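Local atomic coordinates of CCMAN5 (PDB entry 2XSG), a protein that probably hydrolyses alpha-mannosidic linkages, as a bacterial family 92 glycoside hydrolase that enables mannose-6-phosphate modification of yeast-produced human lysosomal enzymes. Residues 26-36 against 316-324; 137-148 against 269-279. All coordinates share one frame; numbering follows the deposited sequence.

Contact 1: 26-36 against 316-324; sequences DMPAAQAPNGL and YRMFAMPMN
In this GH92 mannosidase, a buried seam between the N-terminal β domain and the catalytic domain is pinned where R317, in the last turn of helix 306-318, grips the carbonyl of M27. Both terminal nitrogens hold the one oxygen end-on. NH1 lies 2.9 Å from M27 O in the carbonyl plane, while NH2 comes in from above that plane. Bending the arginine chain at its second torsion (chi2 -62°) turns the guanidinium toward the loop 26-36. D26 CB lies over one guanidinium face; the carboxylate, hydrogen-bonded to N661, stacks on it with planes 24° apart, a long charge contact to which no N-H points. NH2 is also bound to V17 O. An alanine in place of R317 would probably leave the M27 carbonyl with a water as its remaining mate here and D26 without its cationic neighbour. That water donates to M27 O and A29 O and accepts from Y316 OH. A second water donates to Y316 OH, and the Q31 CG methylene sits 3.4 Å from the same OH.

Further along, a type II turn from A32 to G35 docks on the irregular chain after the helix. N34 N donates to F319 O at 2.8 Å, and N34 O accepts an almost straight bond (178°) from N324 N. Between these two bonds, ahead of the cis peptide that precedes P322, the buried A320 O has N34 CA as a C-H neighbour at 3.5 Å. At the far end the side chains of L36 and M323 cross at about a right angle, L36 CD1 lying 4.1 Å from M323 SD.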
loop_
_atom_site.group_PDB
_atom_site.type_symbol
_atom_site.label_atom_id
_atom_site.label_comp_id
_atom_site.label_asym_id
_atom_site.label_seq_id
_atom_site.Cartn_x
_atom_site.Cartn_y
_atom_site.Cartn_z
ATOM N N ASP A 26 7.224 5.885 2.559
ATOM C CA ASP A 26 7.737 4.865 1.654
ATOM C C ASP A 26 9.245 4.686 1.806
ATOM O O ASP A 26 9.926 5.489 2.464
ATOM C CB ASP A 26 7.378 5.212 0.209
ATOM C CG ASP A 26 5.949 4.852 -0.129
ATOM O OD1 ASP A 26 5.447 3.781 0.345
ATOM O OD2 ASP A 26 5.323 5.637 -0.858
ATOM N N MET A 27 9.759 3.630 1.195
ATOM C CA MET A 27 11.149 3.237 1.389
ATOM C C MET A 27 11.935 3.217 0.072
ATOM O O MET A 27 11.379 2.905 -0.972
ATOM C CB MET A 27 11.206 1.852 2.048
ATOM C CG MET A 27 10.687 0.711 1.167
ATOM S SD MET A 27 10.466 -0.811 2.109
ATOM C CE MET A 27 8.894 -0.444 2.922
ATOM N N PRO A 28 13.241 3.533 0.126
ATOM C CA PRO A 28 14.076 3.336 -1.054
ATOM C C PRO A 28 14.613 1.893 -1.163
ATOM O O PRO A 28 15.416 1.601 -2.045
ATOM C CB PRO A 28 15.227 4.304 -0.809
ATOM C CG PRO A 28 15.407 4.248 0.688
ATOM C CD PRO A 28 14.008 4.095 1.259
ATOM N N ALA A 29 14.155 1.008 -0.278
ATOM C CA ALA A 29 14.652 -0.382 -0.175
ATOM C C ALA A 29 14.750 -1.143 -1.492
ATOM O O ALA A 29 13.865 -1.039 -2.362
ATOM C CB ALA A 29 13.786 -1.177 0.800
ATOM N N ALA A 30 15.811 -1.929 -1.628
ATOM C CA ALA A 30 15.925 -2.838 -2.765
ATOM C C ALA A 30 14.874 -3.940 -2.611
ATOM O O ALA A 30 14.810 -4.609 -1.573
ATOM C CB ALA A 30 17.332 -3.437 -2.853
ATOM N N GLN A 31 14.022 -4.092 -3.619
ATOM C CA GLN A 31 12.981 -5.112 -3.558
ATOM C C GLN A 31 12.511 -5.572 -4.931
ATOM O O GLN A 31 12.543 -4.798 -5.894
ATOM C CB GLN A 31 11.796 -4.648 -2.689
ATOM C CG GLN A 31 11.206 -3.277 -3.029
ATOM C CD GLN A 31 10.354 -2.747 -1.897
ATOM O OE1 GLN A 31 10.438 -3.248 -0.786
ATOM N NE2 GLN A 31 9.557 -1.718 -2.157
ATOM N N ALA A 32 12.094 -6.834 -5.018
ATOM C CA ALA A 32 11.514 -7.359 -6.255
ATOM C C ALA A 32 10.024 -7.029 -6.264
ATOM O O ALA A 32 9.475 -6.653 -5.221
ATOM C CB ALA A 32 11.727 -8.871 -6.346
ATOM N N PRO A 33 9.348 -7.201 -7.422
ATOM C CA PRO A 33 7.897 -6.969 -7.427
ATOM C C PRO A 33 7.174 -7.844 -6.376
ATOM O O PRO A 33 7.384 -9.055 -6.340
ATOM C CB PRO A 33 7.483 -7.357 -8.852
ATOM C CG PRO A 33 8.695 -7.083 -9.665
ATOM C CD PRO A 33 9.854 -7.502 -8.771
ATOM N N ASN A 34 6.373 -7.213 -5.513
ATOM C CA ASN A 34 5.686 -7.919 -4.417
ATOM C C ASN A 34 6.615 -8.797 -3.575
ATOM O O ASN A 34 6.224 -9.846 -3.088
ATOM C CB ASN A 34 4.512 -8.752 -4.973
ATOM C CG ASN A 34 3.402 -7.890 -5.516
ATOM O OD1 ASN A 34 2.511 -7.456 -4.771
ATOM N ND2 ASN A 34 3.441 -7.623 -6.810
ATOM N N GLY A 35 7.854 -8.356 -3.412
ATOM C CA GLY A 35 8.839 -9.114 -2.676
ATOM C C GLY A 35 8.621 -9.105 -1.184
ATOM O O GLY A 35 8.079 -8.141 -0.611
ATOM N N LEU A 36 9.067 -10.196 -0.564
ATOM C CA LEU A 36 9.110 -10.356 0.874
ATOM C C LEU A 36 10.358 -9.690 1.454
ATOM O O LEU A 36 10.279 -8.976 2.461
ATOM C CB LEU A 36 9.089 -11.844 1.213
ATOM C CG LEU A 36 9.302 -12.293 2.654
ATOM C CD1 LEU A 36 8.132 -11.884 3.510
ATOM C CD2 LEU A 36 9.479 -13.823 2.677
ATOM N N TYR A 316 5.426 1.284 -9.859
ATOM C CA TYR A 316 6.367 0.505 -9.044
ATOM C C TYR A 316 5.802 0.268 -7.624
ATOM O O TYR A 316 5.798 -0.842 -7.132
ATOM C CB TYR A 316 7.739 1.189 -9.032
ATOM C CG TYR A 316 8.699 0.739 -7.950
ATOM C CD1 TYR A 316 9.516 -0.386 -8.124
ATOM C CD2 TYR A 316 8.809 1.449 -6.759
ATOM C CE1 TYR A 316 10.409 -0.798 -7.114
ATOM C CE2 TYR A 316 9.687 1.046 -5.755
ATOM C CZ TYR A 316 10.487 -0.073 -5.938
ATOM O OH TYR A 316 11.364 -0.463 -4.939
ATOM N N ARG A 317 5.291 1.325 -7.005
ATOM C CA ARG A 317 4.731 1.256 -5.654
ATOM C C ARG A 317 3.466 0.388 -5.575
ATOM O O ARG A 317 3.169 -0.179 -4.522
ATOM C CB ARG A 317 4.404 2.661 -5.152
ATOM C CG ARG A 317 5.586 3.605 -4.975
ATOM C CD ARG A 317 6.549 3.076 -3.937
ATOM N NE ARG A 317 7.545 4.072 -3.571
ATOM C CZ ARG A 317 8.705 3.805 -2.972
ATOM N NH1 ARG A 317 9.040 2.556 -2.663
ATOM N NH2 ARG A 317 9.536 4.796 -2.688
ATOM N N MET A 318 2.722 0.301 -6.677
ATOM C CA MET A 318 1.514 -0.532 -6.741
ATOM C C MET A 318 1.781 -2.042 -6.610
ATOM O O MET A 318 0.913 -2.783 -6.146
ATOM C CB MET A 318 0.708 -0.237 -8.014
ATOM C CG MET A 318 -0.512 -1.153 -8.200
ATOM S SD MET A 318 -1.365 -0.827 -9.771
ATOM C CE MET A 318 -0.914 0.846 -9.950
ATOM N N PHE A 319 2.981 -2.475 -6.996
ATOM C CA PHE A 319 3.387 -3.882 -6.898
ATOM C C PHE A 319 4.307 -4.136 -5.680
ATOM O O PHE A 319 5.457 -4.549 -5.840
ATOM C CB PHE A 319 4.084 -4.329 -8.209
ATOM C CG PHE A 319 3.149 -4.437 -9.395
ATOM C CD1 PHE A 319 2.568 -5.660 -9.732
ATOM C CD2 PHE A 319 2.857 -3.327 -10.173
ATOM C CE1 PHE A 319 1.694 -5.775 -10.841
ATOM C CE2 PHE A 319 1.983 -3.414 -11.275
ATOM C CZ PHE A 319 1.403 -4.634 -11.611
ATOM N N ALA A 320 3.799 -3.871 -4.479
ATOM C CA ALA A 320 4.541 -4.126 -3.238
ATOM C C ALA A 320 3.781 -5.038 -2.271
ATOM O O ALA A 320 4.338 -6.015 -1.782
ATOM C CB ALA A 320 4.891 -2.837 -2.554
ATOM N N MET A 321 2.527 -4.705 -1.968
ATOM C CA MET A 321 1.761 -5.439 -0.957
ATOM C C MET A 321 0.388 -5.810 -1.514
ATOM O O MET A 321 -0.160 -5.044 -2.294
ATOM C CB MET A 321 1.588 -4.596 0.311
ATOM C CG MET A 321 2.853 -4.461 1.180
ATOM S SD MET A 321 2.707 -3.195 2.479
ATOM C CE MET A 321 1.432 -3.852 3.552
ATOM N N PRO A 322 -0.160 -6.986 -1.127
ATOM C CA PRO A 322 0.451 -7.996 -0.255
ATOM C C PRO A 322 1.710 -8.638 -0.855
ATOM O O PRO A 322 1.876 -8.660 -2.082
ATOM C CB PRO A 322 -0.672 -9.032 -0.065
ATOM C CG PRO A 322 -1.537 -8.874 -1.286
ATOM C CD PRO A 322 -1.510 -7.392 -1.560
ATOM N N MET A 323 2.588 -9.142 0.014
ATOM C CA MET A 323 3.876 -9.686 -0.408
ATOM C C MET A 323 3.751 -11.166 -0.693
ATOM O O MET A 323 2.909 -11.846 -0.103
ATOM C CB MET A 323 4.944 -9.527 0.679
ATOM C CG MET A 323 4.982 -8.214 1.417
ATOM S SD MET A 323 6.091 -8.442 2.833
ATOM C CE MET A 323 5.179 -7.542 4.060
ATOM N N ASN A 324 4.602 -11.659 -1.585
ATOM C CA ASN A 324 4.707 -13.099 -1.833
ATOM C C ASN A 324 5.102 -13.772 -0.513
ATOM O O ASN A 324 6.205 -13.548 -0.003
ATOM C CB ASN A 324 5.733 -13.358 -2.949
ATOM C CG ASN A 324 5.766 -14.807 -3.426
ATOM O OD1 ASN A 324 5.503 -15.753 -2.667
ATOM N ND2 ASN A 324 6.145 -14.989 -4.692
HETATM O O HOH W 1 12.030 0.827 -2.875
HETATM O O HOH W 2 13.891 -1.520 -5.407
HETATM O O HOH W 3 7.367 -1.643 -4.668
HETATM O O HOH W 4 8.130 -4.295 -4.082
#

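Contact 2: 137-148 against 269-279; sequences EVAAATRSGVHR and ELGDLSFDAIR
E269 OE1 accepts two hydrogen bonds from the tip of a β hairpin, where the second strand starts: 2.6 Å from S144 OG and 3.0 Å from R143 N. The hydroxyl, also bonded to T253 OG1, arrives nearly along the C-O axis and the amide on the syn side. The hairpin joins strands 133-140 and 144-150 of the large antiparallel sheet, and E269 belongs to helix 259-270, which packs against it. OE2 takes a salt bridge from R143 NH2 at 3.0 Å in the guanidinium plane, while R143 NE turns to T326 O. The carboxylate, held through both oxygens, lies against A141 CB.

On the same face of the hairpin, V146 is wedged between two helices: CG1 touches L270 CD1 and I278 CD1, and CG2 meets F275 CD2 at 3.5 Å. F275, in the first turn of helix 275-290, has its CG anti to the backbone nitrogen (chi1 -178°), which aims the ring at the hairpin. A139 CB and E137 CB approach its CZ, and R148 CB forms a CH-pi contact over one face, 4.1 Å from the centroid.

The R148 chain bends at chi3 (56°) so that F275 CD1 lies over one guanidinium face, the two planes tilted apart. It grips E137, its partner in a hydrogen-bonded antiparallel pair, side-on through NE and NH2. Across the interface NH1 and NH2 converge on one oxygen of D276, tying strand to helix. D276 also bridges to R279, completing the network. The guanidinium and carboxylate planes of R148 and D276 stand 85° apart, with NH2 3.0 Å from OD1.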
loop_
_atom_site.group_PDB
_atom_site.type_symbol
_atom_site.label_atom_id
_atom_site.label_comp_id
_atom_site.label_asym_id
_atom_site.label_seq_id
_atom_site.Cartn_x
_atom_site.Cartn_y
_atom_site.Cartn_z
ATOM N N GLU A 137 26.640 -1.967 -1.534
ATOM C CA GLU A 137 25.655 -2.250 -2.558
ATOM C C GLU A 137 24.738 -3.388 -2.066
ATOM O O GLU A 137 25.222 -4.419 -1.598
ATOM C CB GLU A 137 26.348 -2.713 -3.831
ATOM C CG GLU A 137 27.156 -1.662 -4.576
ATOM C CD GLU A 137 28.070 -2.297 -5.600
ATOM O OE1 GLU A 137 27.728 -2.287 -6.784
ATOM O OE2 GLU A 137 29.110 -2.863 -5.208
ATOM N N VAL A 138 23.426 -3.188 -2.158
ATOM C CA VAL A 138 22.464 -4.271 -1.942
ATOM C C VAL A 138 21.552 -4.439 -3.172
ATOM O O VAL A 138 21.325 -3.482 -3.934
ATOM C CB VAL A 138 21.620 -4.067 -0.646
ATOM C CG1 VAL A 138 22.531 -4.047 0.585
ATOM C CG2 VAL A 138 20.800 -2.752 -0.691
ATOM N N ALA A 139 21.069 -5.670 -3.375
ATOM C CA ALA A 139 20.011 -5.958 -4.334
ATOM C C ALA A 139 19.058 -6.991 -3.725
ATOM O O ALA A 139 19.392 -7.615 -2.713
ATOM C CB ALA A 139 20.597 -6.484 -5.634
ATOM N N ALA A 140 17.902 -7.188 -4.353
ATOM C CA ALA A 140 16.904 -8.139 -3.847
ATOM C C ALA A 140 16.329 -9.047 -4.911
ATOM O O ALA A 140 16.140 -8.623 -6.050
ATOM C CB ALA A 140 15.753 -7.388 -3.155
ATOM N N ALA A 141 16.043 -10.290 -4.520
ATOM C CA ALA A 141 15.114 -11.148 -5.239
ATOM C C ALA A 141 13.878 -11.260 -4.361
ATOM O O ALA A 141 13.854 -10.659 -3.285
ATOM C CB ALA A 141 15.726 -12.522 -5.495
ATOM N N THR A 142 12.870 -12.022 -4.807
ATOM C CA THR A 142 11.588 -12.178 -4.104
ATOM C C THR A 142 11.780 -12.422 -2.607
ATOM O O THR A 142 11.171 -11.729 -1.766
ATOM C CB THR A 142 10.733 -13.341 -4.721
ATOM O OG1 THR A 142 10.559 -13.119 -6.125
ATOM C CG2 THR A 142 9.358 -13.457 -4.069
ATOM N N ARG A 143 12.631 -13.396 -2.277
ATOM C CA ARG A 143 12.782 -13.839 -0.887
ATOM C C ARG A 143 14.142 -13.473 -0.295
ATOM O O ARG A 143 14.386 -13.748 0.879
ATOM C CB ARG A 143 12.561 -15.360 -0.778
ATOM C CG ARG A 143 11.194 -15.832 -1.268
ATOM C CD ARG A 143 11.104 -17.354 -1.495
ATOM N NE ARG A 143 9.818 -17.666 -2.121
ATOM C CZ ARG A 143 9.533 -17.553 -3.409
ATOM N NH1 ARG A 143 8.306 -17.843 -3.829
ATOM N NH2 ARG A 143 10.464 -17.171 -4.289
ATOM N N SER A 144 15.017 -12.852 -1.094
ATOM C CA SER A 144 16.418 -12.711 -0.707
ATOM C C SER A 144 16.950 -11.290 -0.803
ATOM O O SER A 144 16.551 -10.516 -1.675
ATOM C CB SER A 144 17.324 -13.585 -1.580
ATOM O OG SER A 144 16.956 -14.943 -1.534
ATOM N N GLY A 145 17.879 -10.975 0.090
ATOM C CA GLY A 145 18.638 -9.748 0.007
ATOM C C GLY A 145 20.105 -10.081 -0.123
ATOM O O GLY A 145 20.631 -10.891 0.652
ATOM N N VAL A 146 20.768 -9.472 -1.102
ATOM C CA VAL A 146 22.199 -9.698 -1.285
ATOM C C VAL A 146 22.945 -8.416 -1.068
ATOM O O VAL A 146 22.440 -7.335 -1.418
ATOM C CB VAL A 146 22.581 -10.350 -2.653
ATOM C CG1 VAL A 146 21.956 -11.710 -2.742
ATOM C CG2 VAL A 146 22.171 -9.470 -3.858
ATOM N N HIS A 147 24.130 -8.564 -0.476
ATOM C CA HIS A 147 25.018 -7.468 -0.090
ATOM C C HIS A 147 26.400 -7.647 -0.731
ATOM O O HIS A 147 26.950 -8.770 -0.760
ATOM C CB HIS A 147 25.239 -7.470 1.419
ATOM C CG HIS A 147 23.985 -7.375 2.231
ATOM N ND1 HIS A 147 23.777 -6.374 3.157
ATOM C CD2 HIS A 147 22.893 -8.175 2.287
ATOM C CE1 HIS A 147 22.598 -6.542 3.728
ATOM N NE2 HIS A 147 22.041 -7.627 3.221
ATOM N N ARG A 148 26.947 -6.538 -1.232
ATOM C CA ARG A 148 28.372 -6.445 -1.595
ATOM C C ARG A 148 29.000 -5.184 -0.988
ATOM O O ARG A 148 28.548 -4.059 -1.271
ATOM C CB ARG A 148 28.558 -6.440 -3.120
ATOM C CG ARG A 148 30.019 -6.459 -3.553
ATOM C CD ARG A 148 30.142 -6.668 -5.041
ATOM N NE ARG A 148 29.405 -5.653 -5.807
ATOM C CZ ARG A 148 29.050 -5.813 -7.075
ATOM N NH1 ARG A 148 29.349 -6.954 -7.702
ATOM N NH2 ARG A 148 28.389 -4.852 -7.717
ATOM N N GLU A 269 16.628 -19.660 -5.616
ATOM C CA GLU A 269 16.584 -18.268 -6.039
ATOM C C GLU A 269 17.924 -17.714 -6.525
ATOM O O GLU A 269 17.987 -17.014 -7.542
ATOM C CB GLU A 269 16.099 -17.419 -4.859
ATOM C CG GLU A 269 15.282 -16.252 -5.256
ATOM C CD GLU A 269 14.392 -15.747 -4.130
ATOM O OE1 GLU A 269 14.938 -15.190 -3.147
ATOM O OE2 GLU A 269 13.154 -15.880 -4.263
ATOM N N LEU A 270 18.987 -18.024 -5.782
ATOM C CA LEU A 270 20.289 -17.409 -5.993
ATOM C C LEU A 270 21.334 -18.340 -6.622
ATOM O O LEU A 270 22.235 -17.868 -7.327
ATOM C CB LEU A 270 20.833 -16.856 -4.674
ATOM C CG LEU A 270 19.927 -15.902 -3.889
ATOM C CD1 LEU A 270 20.673 -15.398 -2.665
ATOM C CD2 LEU A 270 19.393 -14.747 -4.732
ATOM N N GLY A 271 21.214 -19.636 -6.365
ATOM C CA GLY A 271 22.195 -20.634 -6.798
ATOM C C GLY A 271 23.613 -20.124 -6.625
ATOM O O GLY A 271 23.973 -19.646 -5.548
ATOM N N ASP A 272 24.403 -20.207 -7.700
ATOM C CA ASP A 272 25.777 -19.670 -7.721
ATOM C C ASP A 272 25.870 -18.382 -8.538
ATOM O O ASP A 272 26.959 -17.955 -8.925
ATOM C CB ASP A 272 26.775 -20.709 -8.270
ATOM C CG ASP A 272 26.795 -22.004 -7.467
ATOM O OD1 ASP A 272 26.966 -21.973 -6.228
ATOM O OD2 ASP A 272 26.648 -23.072 -8.088
ATOM N N LEU A 273 24.727 -17.757 -8.800
ATOM C CA LEU A 273 24.711 -16.472 -9.482
ATOM C C LEU A 273 25.489 -15.424 -8.711
ATOM O O LEU A 273 25.531 -15.434 -7.479
ATOM C CB LEU A 273 23.276 -15.987 -9.740
ATOM C CG LEU A 273 22.310 -16.924 -10.485
ATOM C CD1 LEU A 273 20.939 -16.306 -10.529
ATOM C CD2 LEU A 273 22.792 -17.318 -11.893
ATOM N N SER A 274 26.129 -14.536 -9.466
ATOM C CA SER A 274 26.869 -13.408 -8.919
ATOM C C SER A 274 25.903 -12.305 -8.462
ATOM O O SER A 274 24.725 -12.283 -8.865
ATOM C CB SER A 274 27.796 -12.839 -9.999
ATOM O OG SER A 274 27.008 -12.296 -11.051
ATOM N N PHE A 275 26.412 -11.398 -7.625
ATOM C CA PHE A 275 25.662 -10.214 -7.211
ATOM C C PHE A 275 25.072 -9.462 -8.417
ATOM O O PHE A 275 23.876 -9.191 -8.450
ATOM C CB PHE A 275 26.550 -9.297 -6.366
ATOM C CG PHE A 275 25.856 -8.063 -5.858
ATOM C CD1 PHE A 275 25.792 -6.904 -6.640
ATOM C CD2 PHE A 275 25.284 -8.045 -4.587
ATOM C CE1 PHE A 275 25.141 -5.750 -6.173
ATOM C CE2 PHE A 275 24.645 -6.910 -4.106
ATOM C CZ PHE A 275 24.574 -5.749 -4.904
ATOM N N ASP A 276 25.921 -9.157 -9.404
ATOM C CA ASP A 276 25.511 -8.417 -10.606
ATOM C C ASP A 276 24.360 -9.076 -11.350
ATOM O O ASP A 276 23.435 -8.374 -11.797
ATOM C CB ASP A 276 26.697 -8.213 -11.576
ATOM C CG ASP A 276 27.696 -7.181 -11.079
ATOM O OD1 ASP A 276 27.412 -6.497 -10.073
ATOM O OD2 ASP A 276 28.780 -7.063 -11.696
ATOM N N ALA A 277 24.423 -10.407 -11.485
ATOM C CA ALA A 277 23.380 -11.181 -12.176
ATOM C C ALA A 277 22.065 -11.245 -11.397
ATOM O O ALA A 277 20.999 -11.225 -11.995
ATOM C CB ALA A 277 23.865 -12.600 -12.523
ATOM N N ILE A 278 22.146 -11.335 -10.076
ATOM C CA ILE A 278 20.941 -11.246 -9.251
ATOM C C ILE A 278 20.313 -9.853 -9.348
ATOM O O ILE A 278 19.101 -9.727 -9.520
ATOM C CB ILE A 278 21.213 -11.650 -7.769
ATOM C CG1 ILE A 278 21.676 -13.112 -7.690
ATOM C CG2 ILE A 278 19.964 -11.439 -6.915
ATOM C CD1 ILE A 278 22.500 -13.456 -6.395
ATOM N N ARG A 279 21.138 -8.810 -9.264
ATOM C CA ARG A 279 20.655 -7.430 -9.419
ATOM C C ARG A 279 20.046 -7.235 -10.805
ATOM O O ARG A 279 18.956 -6.675 -10.936
ATOM C CB ARG A 279 21.788 -6.432 -9.210
ATOM C CG ARG A 279 21.350 -4.946 -9.172
ATOM C CD ARG A 279 22.563 -4.002 -9.352
ATOM N NE ARG A 279 23.252 -4.383 -10.582
ATOM C CZ ARG A 279 24.564 -4.387 -10.776
ATOM N NH1 ARG A 279 25.408 -3.991 -9.813
ATOM N NH2 ARG A 279 25.021 -4.799 -11.956
#

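Overall arrangement
The contact centres lie about 16 Å apart, contact 2 nested along the chain inside the long loop that contact 1 closes. They touch: L36 N of contact 1 is probably hydrogen-bonded to T142 O at the hairpin turn of contact 2, at 2.9 Å, and T142 packs on N324. Helix 275-290 links them too, since its start carries contact 2 while its later residues W286 and T289 meet P33 and F319. Contact 1 lies about 9 Å from the centre of the chain and contact 2, on the large sheet, about 25 Å from it; the D26 side chain is about 12 Å from the calcium ion. Together they probably join the N-terminal β region to the catalytic part's first helices.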